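Local coordinates for protein SAG family member (Sag19) (Eimeria tenella, PDB 6ZZB) that is of unknown function but serves as a major surface antigen of the parasite, with a fold related to that of CAP proteins, at residues A[82-87]-A[122-127]; A[103-108]-A[194-199]; A[140-145]-A[204-209]; A[144-149]-A[181-186]; A[170-175]-A[218-223]. One frame throughout, in Å; residues are numbered along the deposited sequence.

Interaction 1: A[82-87]-A[122-127]; sequences ESLKAI and KYPGLV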
# COMPACT_ATOMS: atom_id res chain seq x y z
N GLU A 82 -10.28 7.20 11.40
CA GLU A 82 -10.95 8.48 11.06
C GLU A 82 -10.70 8.89 9.61
O GLU A 82 -11.61 9.40 8.93
CB GLU A 82 -10.41 9.53 12.04
CG GLU A 82 -11.30 10.72 12.20
CD GLU A 82 -12.68 10.37 12.76
OE1 GLU A 82 -13.59 10.87 12.25
OE2 GLU A 82 -12.81 9.51 13.66
N SER A 83 -9.49 8.67 9.10
CA SER A 83 -9.17 8.93 7.68
C SER A 83 -10.09 8.10 6.78
O SER A 83 -10.67 8.62 5.83
CB SER A 83 -7.73 8.65 7.42
OG SER A 83 -7.42 8.80 6.05
N LEU A 84 -10.25 6.82 7.12
CA LEU A 84 -11.14 5.93 6.34
C LEU A 84 -12.59 6.39 6.44
O LEU A 84 -13.29 6.39 5.44
CB LEU A 84 -10.93 4.51 6.84
CG LEU A 84 -9.63 3.86 6.32
CD1 LEU A 84 -9.34 2.60 7.09
CD2 LEU A 84 -9.71 3.58 4.82
N LYS A 85 -13.01 6.79 7.64
CA LYS A 85 -14.40 7.26 7.84
C LYS A 85 -14.68 8.46 6.94
O LYS A 85 -15.78 8.55 6.35
CB LYS A 85 -14.61 7.61 9.31
CG LYS A 85 -16.01 8.10 9.63
CD LYS A 85 -16.17 8.45 11.09
CE LYS A 85 -17.51 9.10 11.38
NZ LYS A 85 -18.63 8.17 11.13
N ALA A 86 -13.70 9.33 6.74
CA ALA A 86 -13.83 10.54 5.88
C ALA A 86 -14.06 10.17 4.41
O ALA A 86 -14.65 10.98 3.68
CB ALA A 86 -12.63 11.41 6.04
N ILE A 87 -13.61 8.99 3.97
CA ILE A 87 -13.82 8.55 2.57
C ILE A 87 -14.87 7.44 2.58
O ILE A 87 -14.88 6.66 1.61
CB ILE A 87 -12.51 8.16 1.85
CG1 ILE A 87 -11.75 7.05 2.57
CG2 ILE A 87 -11.66 9.40 1.66
CD1 ILE A 87 -10.64 6.41 1.77
N LYS A 122 -10.47 -1.07 -3.13
CA LYS A 122 -11.42 -0.62 -2.11
C LYS A 122 -10.68 0.15 -1.00
O LYS A 122 -11.10 1.27 -0.67
CB LYS A 122 -12.21 -1.77 -1.49
CG LYS A 122 -13.10 -1.39 -0.34
CD LYS A 122 -14.00 -2.52 0.06
CE LYS A 122 -14.97 -2.14 1.13
NZ LYS A 122 -16.00 -3.22 1.20
N TYR A 123 -9.66 -0.45 -0.41
CA TYR A 123 -8.90 0.12 0.73
C TYR A 123 -7.67 0.78 0.13
O TYR A 123 -6.79 0.08 -0.35
CB TYR A 123 -8.53 -0.96 1.74
CG TYR A 123 -9.75 -1.63 2.33
CD1 TYR A 123 -10.45 -1.01 3.35
CD2 TYR A 123 -10.17 -2.87 1.90
CE1 TYR A 123 -11.58 -1.59 3.90
CE2 TYR A 123 -11.31 -3.46 2.42
CZ TYR A 123 -11.99 -2.83 3.44
OH TYR A 123 -13.12 -3.40 3.94
N PRO A 124 -7.61 2.13 0.08
CA PRO A 124 -6.48 2.79 -0.57
C PRO A 124 -5.22 2.64 0.26
O PRO A 124 -5.24 2.93 1.46
CB PRO A 124 -6.91 4.25 -0.67
CG PRO A 124 -7.98 4.43 0.34
CD PRO A 124 -8.61 3.08 0.60
N GLY A 125 -4.18 2.13 -0.34
CA GLY A 125 -2.88 2.02 0.30
C GLY A 125 -1.98 1.14 -0.49
O GLY A 125 -2.30 0.74 -1.63
N LEU A 126 -0.82 0.85 0.07
CA LEU A 126 0.14 -0.14 -0.46
C LEU A 126 -0.33 -1.54 -0.11
O LEU A 126 -0.72 -1.79 1.03
CB LEU A 126 1.54 0.17 0.08
CG LEU A 126 2.63 -0.86 -0.22
CD1 LEU A 126 3.98 -0.15 -0.32
CD2 LEU A 126 2.63 -1.96 0.84
N VAL A 127 -0.30 -2.42 -1.10
CA VAL A 127 -0.73 -3.82 -0.93
C VAL A 127 0.36 -4.71 -1.49
O VAL A 127 0.65 -4.61 -2.69
CB VAL A 127 -2.06 -4.08 -1.63
CG1 VAL A 127 -2.52 -5.52 -1.46
CG2 VAL A 127 -3.12 -3.12 -1.15

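Interaction 2: A[103-108]-A[194-199]; sequences TLAGSN and AATKDC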
# COMPACT_ATOMS: atom_id res chain seq x y z
N THR A 103 -8.68 -8.68 6.20
CA THR A 103 -9.78 -8.63 5.23
C THR A 103 -9.28 -9.04 3.85
O THR A 103 -9.99 -9.76 3.10
CB THR A 103 -10.45 -7.24 5.19
OG1 THR A 103 -10.99 -7.00 6.49
CG2 THR A 103 -11.52 -7.14 4.13
N LEU A 104 -8.13 -8.54 3.43
CA LEU A 104 -7.54 -8.79 2.10
C LEU A 104 -7.02 -10.23 1.99
O LEU A 104 -7.12 -10.79 0.88
CB LEU A 104 -6.42 -7.79 1.84
CG LEU A 104 -6.87 -6.34 1.68
CD1 LEU A 104 -5.67 -5.43 1.58
CD2 LEU A 104 -7.75 -6.14 0.46
N ALA A 105 -6.44 -10.80 3.04
CA ALA A 105 -5.85 -12.16 2.96
C ALA A 105 -6.94 -13.22 2.89
O ALA A 105 -6.74 -14.21 2.14
CB ALA A 105 -5.00 -12.42 4.17
N GLY A 106 -8.06 -12.99 3.53
CA GLY A 106 -9.18 -13.94 3.62
C GLY A 106 -9.55 -14.23 5.04
O GLY A 106 -8.78 -13.97 5.97
N SER A 107 -10.72 -14.84 5.24
CA SER A 107 -11.33 -15.05 6.57
C SER A 107 -11.00 -16.44 7.12
O SER A 107 -11.45 -16.70 8.26
CB SER A 107 -12.81 -14.82 6.53
OG SER A 107 -13.09 -13.43 6.40
N ASN A 108 -10.24 -17.23 6.38
CA ASN A 108 -9.84 -18.59 6.82
C ASN A 108 -8.32 -18.69 6.73
O ASN A 108 -7.78 -18.79 5.62
CB ASN A 108 -10.56 -19.65 6.00
CG ASN A 108 -10.32 -21.05 6.52
OD1 ASN A 108 -9.57 -21.23 7.47
ND2 ASN A 108 -10.96 -22.03 5.89
N ALA A 194 0.67 -3.10 8.35
CA ALA A 194 0.41 -4.34 9.07
C ALA A 194 0.47 -5.49 8.10
O ALA A 194 0.23 -5.29 6.88
CB ALA A 194 -0.93 -4.30 9.77
N ALA A 195 0.76 -6.68 8.57
CA ALA A 195 0.80 -7.86 7.69
C ALA A 195 0.19 -9.04 8.41
O ALA A 195 0.41 -9.20 9.63
CB ALA A 195 2.19 -8.19 7.28
N THR A 196 -0.54 -9.86 7.69
CA THR A 196 -0.90 -11.17 8.26
C THR A 196 0.35 -12.00 8.49
O THR A 196 1.34 -11.87 7.76
CB THR A 196 -1.93 -11.89 7.40
OG1 THR A 196 -1.39 -12.20 6.12
CG2 THR A 196 -3.21 -11.08 7.25
N LYS A 197 0.30 -12.83 9.53
CA LYS A 197 1.53 -13.51 9.99
C LYS A 197 1.39 -15.03 9.97
O LYS A 197 2.43 -15.69 10.08
CB LYS A 197 1.90 -13.05 11.40
CG LYS A 197 0.90 -13.39 12.50
CD LYS A 197 1.31 -12.92 13.89
CE LYS A 197 0.15 -12.97 14.84
NZ LYS A 197 0.50 -12.41 16.17
N ASP A 198 0.20 -15.59 9.81
CA ASP A 198 -0.01 -17.02 10.17
C ASP A 198 -0.84 -17.74 9.11
O ASP A 198 -1.26 -18.89 9.39
CB ASP A 198 -0.59 -17.13 11.56
CG ASP A 198 -1.97 -16.52 11.72
OD1 ASP A 198 -2.42 -15.84 10.76
OD2 ASP A 198 -2.58 -16.72 12.79
N CYS A 199 -1.06 -17.19 7.92
CA CYS A 199 -1.69 -17.98 6.83
C CYS A 199 -1.00 -19.34 6.70
O CYS A 199 0.24 -19.42 6.66
CB CYS A 199 -1.60 -17.25 5.50
SG CYS A 199 -2.65 -15.77 5.45

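Interaction 3: A[140-145]-A[204-209]; sequences ALIQAT and DVLFCY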
# COMPACT_ATOMS: atom_id res chain seq x y z
N ALA A 140 12.76 -5.76 1.85
CA ALA A 140 12.80 -6.49 0.57
C ALA A 140 11.46 -6.30 -0.16
O ALA A 140 11.47 -6.07 -1.37
CB ALA A 140 13.11 -7.94 0.76
N LEU A 141 10.33 -6.45 0.52
CA LEU A 141 9.02 -6.37 -0.15
C LEU A 141 8.81 -4.98 -0.72
O LEU A 141 8.35 -4.87 -1.90
CB LEU A 141 7.93 -6.69 0.86
CG LEU A 141 7.88 -8.15 1.31
CD1 LEU A 141 6.88 -8.28 2.46
CD2 LEU A 141 7.53 -9.09 0.18
N ILE A 142 9.06 -3.92 0.05
CA ILE A 142 8.78 -2.55 -0.44
C ILE A 142 9.83 -2.18 -1.49
O ILE A 142 9.45 -1.57 -2.50
CB ILE A 142 8.66 -1.58 0.73
CG1 ILE A 142 7.40 -1.91 1.54
CG2 ILE A 142 8.68 -0.15 0.24
CD1 ILE A 142 7.05 -0.92 2.62
N GLN A 143 11.09 -2.55 -1.32
CA GLN A 143 12.06 -2.24 -2.40
C GLN A 143 11.57 -2.92 -3.69
O GLN A 143 11.68 -2.30 -4.75
CB GLN A 143 13.45 -2.73 -2.03
CG GLN A 143 14.50 -2.40 -3.09
CD GLN A 143 14.64 -0.92 -3.38
OE1 GLN A 143 14.25 -0.41 -4.44
NE2 GLN A 143 15.20 -0.20 -2.44
N ALA A 144 11.10 -4.15 -3.65
CA ALA A 144 10.74 -4.88 -4.87
C ALA A 144 9.53 -4.19 -5.50
O ALA A 144 9.48 -4.08 -6.75
CB ALA A 144 10.46 -6.33 -4.60
N THR A 145 8.52 -3.76 -4.72
CA THR A 145 7.33 -3.12 -5.33
C THR A 145 7.75 -1.79 -5.92
O THR A 145 7.20 -1.38 -6.97
CB THR A 145 6.16 -3.02 -4.34
OG1 THR A 145 4.94 -2.94 -5.08
CG2 THR A 145 6.25 -1.85 -3.39
N ASP A 204 -0.02 -14.47 2.56
CA ASP A 204 -0.16 -13.37 3.54
C ASP A 204 -0.22 -12.05 2.76
O ASP A 204 0.20 -11.96 1.60
CB ASP A 204 0.97 -13.38 4.55
CG ASP A 204 0.89 -14.51 5.55
OD1 ASP A 204 -0.05 -14.54 6.33
OD2 ASP A 204 1.83 -15.39 5.51
N VAL A 205 -0.68 -11.02 3.45
CA VAL A 205 -0.80 -9.66 2.85
C VAL A 205 -0.16 -8.63 3.78
O VAL A 205 -0.51 -8.59 4.97
CB VAL A 205 -2.26 -9.28 2.57
CG1 VAL A 205 -2.40 -7.87 2.02
CG2 VAL A 205 -2.87 -10.27 1.58
N LEU A 206 0.68 -7.78 3.22
CA LEU A 206 1.13 -6.51 3.82
C LEU A 206 0.25 -5.40 3.29
O LEU A 206 0.13 -5.26 2.05
CB LEU A 206 2.59 -6.27 3.46
CG LEU A 206 3.14 -4.88 3.79
CD1 LEU A 206 3.18 -4.63 5.28
CD2 LEU A 206 4.53 -4.73 3.21
N PHE A 207 -0.30 -4.60 4.18
CA PHE A 207 -1.09 -3.41 3.83
C PHE A 207 -0.51 -2.23 4.56
O PHE A 207 -0.36 -2.30 5.79
CB PHE A 207 -2.55 -3.60 4.19
CG PHE A 207 -3.41 -2.42 3.85
CD1 PHE A 207 -3.70 -2.17 2.52
CD2 PHE A 207 -3.93 -1.57 4.82
CE1 PHE A 207 -4.48 -1.08 2.17
CE2 PHE A 207 -4.67 -0.46 4.44
CZ PHE A 207 -4.96 -0.25 3.13
N CYS A 208 -0.25 -1.15 3.86
CA CYS A 208 0.13 0.13 4.48
C CYS A 208 -0.88 1.19 4.09
O CYS A 208 -1.09 1.44 2.89
CB CYS A 208 1.51 0.57 4.06
SG CYS A 208 2.89 -0.50 4.51
N TYR A 209 -1.48 1.83 5.08
CA TYR A 209 -2.44 2.91 4.89
C TYR A 209 -1.73 4.24 5.06
O TYR A 209 -1.10 4.47 6.11
CB TYR A 209 -3.60 2.82 5.89
CG TYR A 209 -4.67 3.83 5.58
CD1 TYR A 209 -5.55 3.58 4.55
CD2 TYR A 209 -4.78 5.04 6.23
CE1 TYR A 209 -6.49 4.51 4.16
CE2 TYR A 209 -5.74 5.96 5.88
CZ TYR A 209 -6.62 5.68 4.86
OH TYR A 209 -7.60 6.56 4.50

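Interaction 4: A[144-149]-A[181-186]; sequences ATYTAG and AFLLSE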
# COMPACT_ATOMS: atom_id res chain seq x y z
N ALA A 144 11.10 -4.15 -3.65
CA ALA A 144 10.74 -4.88 -4.87
C ALA A 144 9.53 -4.19 -5.50
O ALA A 144 9.48 -4.08 -6.75
CB ALA A 144 10.46 -6.33 -4.60
N THR A 145 8.52 -3.76 -4.72
CA THR A 145 7.33 -3.12 -5.33
C THR A 145 7.75 -1.79 -5.92
O THR A 145 7.20 -1.38 -6.97
CB THR A 145 6.16 -3.02 -4.34
OG1 THR A 145 4.94 -2.94 -5.08
CG2 THR A 145 6.25 -1.85 -3.39
N TYR A 146 8.66 -1.09 -5.28
CA TYR A 146 9.11 0.22 -5.75
C TYR A 146 9.77 0.04 -7.12
O TYR A 146 9.42 0.77 -8.07
CB TYR A 146 10.08 0.84 -4.74
CG TYR A 146 10.60 2.17 -5.19
CD1 TYR A 146 9.92 3.35 -4.92
CD2 TYR A 146 11.76 2.24 -5.93
CE1 TYR A 146 10.40 4.57 -5.34
CE2 TYR A 146 12.25 3.47 -6.38
CZ TYR A 146 11.56 4.63 -6.08
OH TYR A 146 12.05 5.83 -6.53
N THR A 147 10.71 -0.88 -7.23
CA THR A 147 11.47 -1.05 -8.49
C THR A 147 10.48 -1.44 -9.58
O THR A 147 10.48 -0.81 -10.68
CB THR A 147 12.58 -2.08 -8.29
OG1 THR A 147 13.48 -1.49 -7.35
CG2 THR A 147 13.26 -2.42 -9.60
N ALA A 148 9.67 -2.45 -9.34
CA ALA A 148 8.70 -2.95 -10.34
C ALA A 148 7.70 -1.85 -10.69
O ALA A 148 7.33 -1.71 -11.87
CB ALA A 148 8.03 -4.21 -9.89
N GLY A 149 7.21 -1.11 -9.71
CA GLY A 149 6.16 -0.11 -9.94
C GLY A 149 6.72 1.09 -10.68
O GLY A 149 6.02 1.57 -11.59
N ALA A 181 2.80 5.04 -6.30
CA ALA A 181 2.03 6.30 -6.19
C ALA A 181 1.79 6.63 -4.72
O ALA A 181 2.01 7.77 -4.34
CB ALA A 181 0.77 6.20 -6.99
N PHE A 182 1.44 5.65 -3.91
CA PHE A 182 1.21 5.93 -2.47
C PHE A 182 2.53 6.22 -1.79
O PHE A 182 2.63 7.17 -0.99
CB PHE A 182 0.52 4.75 -1.78
CG PHE A 182 -0.94 4.68 -2.04
CD1 PHE A 182 -1.83 5.36 -1.23
CD2 PHE A 182 -1.44 3.95 -3.11
CE1 PHE A 182 -3.19 5.30 -1.47
CE2 PHE A 182 -2.80 3.90 -3.36
CZ PHE A 182 -3.67 4.61 -2.56
N LEU A 183 3.56 5.45 -2.07
CA LEU A 183 4.87 5.61 -1.42
C LEU A 183 5.41 7.02 -1.67
O LEU A 183 6.07 7.58 -0.77
CB LEU A 183 5.89 4.60 -1.95
CG LEU A 183 5.71 3.18 -1.44
CD1 LEU A 183 6.48 2.19 -2.29
CD2 LEU A 183 6.17 3.08 0.01
N LEU A 184 5.23 7.52 -2.88
CA LEU A 184 5.85 8.80 -3.32
C LEU A 184 4.82 9.92 -3.37
O LEU A 184 5.12 10.97 -4.01
CB LEU A 184 6.48 8.59 -4.70
CG LEU A 184 7.61 7.59 -4.73
CD1 LEU A 184 8.24 7.58 -6.12
CD2 LEU A 184 8.68 7.88 -3.70
N SER A 185 3.68 9.77 -2.73
CA SER A 185 2.61 10.80 -2.76
C SER A 185 3.01 12.00 -1.88
O SER A 185 3.41 11.80 -0.72
CB SER A 185 1.32 10.21 -2.28
OG SER A 185 0.33 11.21 -2.17
N GLU A 186 2.90 13.20 -2.43
CA GLU A 186 2.94 14.47 -1.66
C GLU A 186 1.75 14.53 -0.70
O GLU A 186 1.87 15.19 0.30
CB GLU A 186 2.92 15.66 -2.62
CG GLU A 186 4.30 16.04 -3.11
CD GLU A 186 5.00 17.07 -2.25
OE1 GLU A 186 4.53 17.34 -1.11
OE2 GLU A 186 6.02 17.62 -2.72

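Interaction 5: A[170-175]-A[218-223]; sequences APFNNV and DKPFTA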
# COMPACT_ATOMS: atom_id res chain seq x y z
N ALA A 170 -4.85 1.51 -16.66
CA ALA A 170 -3.39 1.65 -16.75
C ALA A 170 -3.01 3.09 -16.42
O ALA A 170 -3.72 4.05 -16.77
CB ALA A 170 -2.90 1.24 -18.12
N PRO A 171 -1.88 3.34 -15.74
CA PRO A 171 -0.97 2.29 -15.26
C PRO A 171 -1.24 1.80 -13.83
O PRO A 171 -0.56 0.87 -13.41
CB PRO A 171 0.36 3.02 -15.22
CG PRO A 171 -0.00 4.44 -14.84
CD PRO A 171 -1.34 4.68 -15.51
N PHE A 172 -2.22 2.38 -13.12
CA PHE A 172 -2.37 2.15 -11.65
C PHE A 172 -3.22 0.92 -11.37
O PHE A 172 -3.37 0.57 -10.19
CB PHE A 172 -2.87 3.42 -10.98
CG PHE A 172 -1.86 4.53 -11.05
CD1 PHE A 172 -0.63 4.40 -10.47
CD2 PHE A 172 -2.13 5.69 -11.78
CE1 PHE A 172 0.33 5.39 -10.58
CE2 PHE A 172 -1.16 6.67 -11.90
CZ PHE A 172 0.06 6.54 -11.28
N ASN A 173 -3.70 0.21 -12.39
CA ASN A 173 -4.25 -1.15 -12.24
C ASN A 173 -3.12 -2.17 -12.06
O ASN A 173 -3.44 -3.33 -11.75
CB ASN A 173 -5.15 -1.52 -13.43
CG ASN A 173 -4.41 -1.60 -14.74
OD1 ASN A 173 -3.30 -1.11 -14.90
ND2 ASN A 173 -5.09 -2.13 -15.76
N ASN A 174 -1.88 -1.77 -12.21
CA ASN A 174 -0.71 -2.58 -11.78
C ASN A 174 -0.48 -2.28 -10.30
O ASN A 174 -0.28 -1.11 -9.94
CB ASN A 174 0.49 -2.26 -12.67
CG ASN A 174 1.76 -2.95 -12.24
OD1 ASN A 174 2.33 -2.62 -11.21
ND2 ASN A 174 2.22 -3.92 -13.04
N VAL A 175 -0.49 -3.31 -9.47
CA VAL A 175 -0.46 -3.10 -8.00
C VAL A 175 0.87 -2.45 -7.62
O VAL A 175 0.90 -1.57 -6.73
CB VAL A 175 -0.72 -4.41 -7.25
CG1 VAL A 175 -0.61 -4.20 -5.75
CG2 VAL A 175 -2.07 -4.99 -7.58
N ASP A 218 -7.01 12.14 -8.35
CA ASP A 218 -5.80 12.85 -7.87
C ASP A 218 -4.70 12.72 -8.92
O ASP A 218 -4.57 11.64 -9.53
CB ASP A 218 -5.27 12.28 -6.55
CG ASP A 218 -6.16 12.57 -5.36
OD1 ASP A 218 -7.10 13.38 -5.51
OD2 ASP A 218 -5.91 11.98 -4.30
N LYS A 219 -3.91 13.78 -9.08
CA LYS A 219 -2.66 13.74 -9.87
C LYS A 219 -1.56 13.29 -8.93
O LYS A 219 -1.19 13.98 -7.99
CB LYS A 219 -2.42 15.12 -10.48
CG LYS A 219 -3.46 15.48 -11.53
CD LYS A 219 -3.07 16.60 -12.45
CE LYS A 219 -4.09 16.83 -13.53
NZ LYS A 219 -3.87 18.13 -14.20
N PRO A 220 -1.07 12.04 -9.05
CA PRO A 220 -0.12 11.53 -8.07
C PRO A 220 1.27 12.18 -8.04
O PRO A 220 1.86 12.20 -7.00
CB PRO A 220 -0.03 10.04 -8.45
CG PRO A 220 -0.35 10.03 -9.91
CD PRO A 220 -1.47 11.05 -10.05
N PHE A 221 1.71 12.76 -9.15
CA PHE A 221 3.07 13.35 -9.26
C PHE A 221 3.01 14.72 -9.95
O PHE A 221 2.36 14.85 -10.98
CB PHE A 221 3.98 12.45 -10.09
CG PHE A 221 4.02 11.02 -9.62
CD1 PHE A 221 4.60 10.67 -8.41
CD2 PHE A 221 3.44 10.03 -10.38
CE1 PHE A 221 4.61 9.34 -8.01
CE2 PHE A 221 3.45 8.71 -9.97
CZ PHE A 221 4.05 8.38 -8.79
N THR A 222 3.76 15.66 -9.40
CA THR A 222 4.14 16.89 -10.14
C THR A 222 5.14 16.51 -11.22
O THR A 222 5.84 15.48 -11.10
CB THR A 222 4.75 17.94 -9.21
OG1 THR A 222 5.97 17.41 -8.71
CG2 THR A 222 3.80 18.37 -8.11
N ALA A 223 5.25 17.34 -12.26
CA ALA A 223 6.29 17.16 -13.29
C ALA A 223 7.67 17.17 -12.64
O ALA A 223 8.51 16.37 -13.07
CB ALA A 223 6.14 18.23 -14.36

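Interaction 1: A[82-87]-A[122-127]
Ile87 and Pro124 meet end to end, and their meeting illustrates how a helix end can be pressed onto a loop by very few atoms. The terminal methyl of the isoleucine, CD1, lies 3.6 Å from CG of the proline, the carbon at the outer point of the ring, while Pro124 CD is a little farther from Ile87 CD1, at 4.1 Å. The reach is set at the first torsion: CG1 sits in the cramped place between the backbone N and the carbonyl carbon (chi1 58°), and an extended second torsion (chi2 167°) then drives CD1 straight out toward the loop.

Leu84, one turn earlier, comes from a different quarter. Its CB sets off across the line to the loop instead of along it, and only the end of the branched chain swings in, with CD2 4.4 Å from Pro124 CD. The two methyls, Leu84 CD2 and Ile87 CD1, stand 4.3 Å apart, and together they face the CG-CD flank of the ring. No hydrogen bond crosses between the segments; the join is purely apolar.

The surroundings close it in. Tyr209 touches both Leu84 and Pro124, its hydroxyl bonds that of Ser83, and Phe182 packs against the proline from helix 175-183. Just beyond, Leu126 pairs through its backbone with Cys208. The contact thus seats helix 77-86 beside the loop that leads into strand 126-131, which pairs antiparallel with 203-211: a local join of helix to sheet.

Interaction 2: A[103-108]-A[194-199]
Thr196 and Ala105 meet where the last turn of helix 97-105 lies over the end of strand 190-196, a helix-on-sheet junction. The threonine shows how one small side chain can divide its apolar and polar branches between two partners. Its CB points at the helix and is 4.5 Å from Ala105 CB. From there the branches part. The methyl CG2 comes nearest, 3.8 Å from Ala105 CB, and Val102 of the same helix touches the threonine too.

The other branch, OG1, is tucked back over the main chain, flanked by the residue's own N and carbonyl carbon (chi1 64°). It is 4.1 Å from Ala105 CB but makes its real bonds within the sheet, to Asp204 OD1 and to the backbone N of Val205. A buried hydroxyl is thereby satisfied while the methyl is left to the apolar side. Asp204 OD1 also takes the backbone N of Cys199, which ties the turn after the strand to the same carboxylate.

On the helix, Ala105 presents a single methyl that Val205 touches as well, and the chain leaves the helix immediately afterwards, at Gly106, with a positive phi of 124°. Cys199, joined by a disulfide to Cys112, adds a second contact from farther along the turn: its SG lies 4.3 Å from Ala105 CB.

Interaction 3: A[140-145]-A[204-209]
Leu206 meets two neighbouring residues of helix 138-155 with a single methyl, a clear example of one strand side chain fitting against a helix surface. Its first torsion places CG opposite the backbone N (chi1 170°), and the second leaves CD2 continuing the chain outward from CG while CD1 turns aside, toward the carbonyl O of Ala194 on the adjacent strand. CD2 is therefore the branch that touches the helix. It lies 4.3 Å from Leu141 CD1 and 4.4 Å from Ile142 CG1, and the two directions open at about a right angle, so the methyl is bracketed rather than met head on.

The helix partners arrive differently. Leu141 aims its CB at the strand and, with an extended second torsion (chi2 172°), carries CD1 to the contact at its far end. Ile142 starts out across that line; its CG1 does the touching, and CD1 runs on to within 4.6 Å of Cys208 SG. All these approaches are at comfortable, slightly loose van der Waals distance, and no hydrogen bond is made between the segments.

Phe136 touches both Leu141 and Leu206, while the flank of Ile142 turned to helix 50-61 meets Ile56, Ile57 and Leu60. Cys208, on the same side of the strand as Leu206, is disulfide-bonded to Cys193 of the neighbouring strand. The other side of the strand, with Val205 and Phe207, is covered by helix 97-105. A sheet with helices on both sides is the three-layer alpha-beta-alpha sandwich expected of a CAP-type domain.

Interaction 4: A[144-149]-A[181-186]
With CG swung opposite the backbone N (chi1 179°), the ring of Tyr146 leaves helix 138-155 and comes to Leu183, the last residue of helix 175-183, and Leu184, the first beyond it, whose own CG atoms both lie beside the backbone N. Leu184 offers its whole branched end: CD1 is 3.8 Å from Tyr146 CE1, and CD2 of the leucine is 4.1 Å from the same ring carbon. The two side chains cross at about a right angle, and the methyl comes to the ring obliquely. Leu183 CD1 instead sits at the edge of the ring, near its plane and 4.5 Å from Tyr146 CD1.

That leucine methyl is shared. One residue back, Thr145 CG2 approaches Leu183 CD1 to 4.2 Å, with the two side chains slanting past each other. This is helix-to-helix packing: helix 138-155 packs on one face of the sheet and helix 175-183 runs alongside the outer strand 126-131, where Asn179 OD1 accepts the backbone N of Val127. Leu126 of that strand touches Leu183, and Leu229 of helix 223-231 touches both Tyr146 and Leu184.

The polar atoms find partners in the surroundings. Thr145 OG1, on the branch turned from the leucine, is hydrogen-bonded by the side-chain ND2 atoms of Asn176 and Asn179. Arg61 NH1 binds the carbonyl oxygens of Leu183 and Ser185, on either side of Leu184.

Interaction 5: A[170-175]-A[218-223]
The backbone of 170-175 folds into a type I turn from Pro171 to Asn174, entered through a cis peptide bond and closed by Asn174 N to Pro171 O at 3.2 Å, whereas 218-223 has no regular structure until its last residue. From the turn Phe172 points at the second loop and lets the far end of its ring do the work. Pro220 CG lies 3.8 Å from Phe172 CZ and 4.0 Å from its CE2, approaching at a slant. Phe221 CE2 stands at the edge of the same ring, near its plane, 4.2 Å from CZ of Phe172.

Each phenylalanine also rests on the proline before it. Pro171 CG sits over the centre of the Phe172 ring, 3.8 Å above its plane, and Pro220 CB lies toward the rim of the Phe221 ring. Leu153 of helix 138-155 touches Pro171 and both aromatic residues, and Tyr165 meets the Phe172 ring with planes at about 40°.

Both loops then run into helices: Asn174 OD1 caps the N of Ala177, and Thr222 OG1 caps that of Leu225. Prolines and aromatic rings thus pack together two loops, each ending in a side-chain N-cap, ahead of helices 175-183 and 223-231.

Overall arrangement
The five contacts spread over one compact chain built round a mixed sheet. Interactions 1 and 2 lie on helices 77-86 and 97-105 and touch where Tyr123 meets Thr103, their centres about 17 Å apart. Interactions 3 and 4 share helix 138-155, with centres about 10 Å apart, and interaction 5 touches interaction 4 through Ala181, Phe172 and Phe221, again with centres about 10 Å apart. Interactions 2 and 5 are the most distant pair, about 27 Å between centres. Along the chain, interaction 1 closes before 3, 4 and 5 open, interaction 4 is nested within 2, and 2, 3 and 5 interleave, so distant sequence is drawn into a single domain.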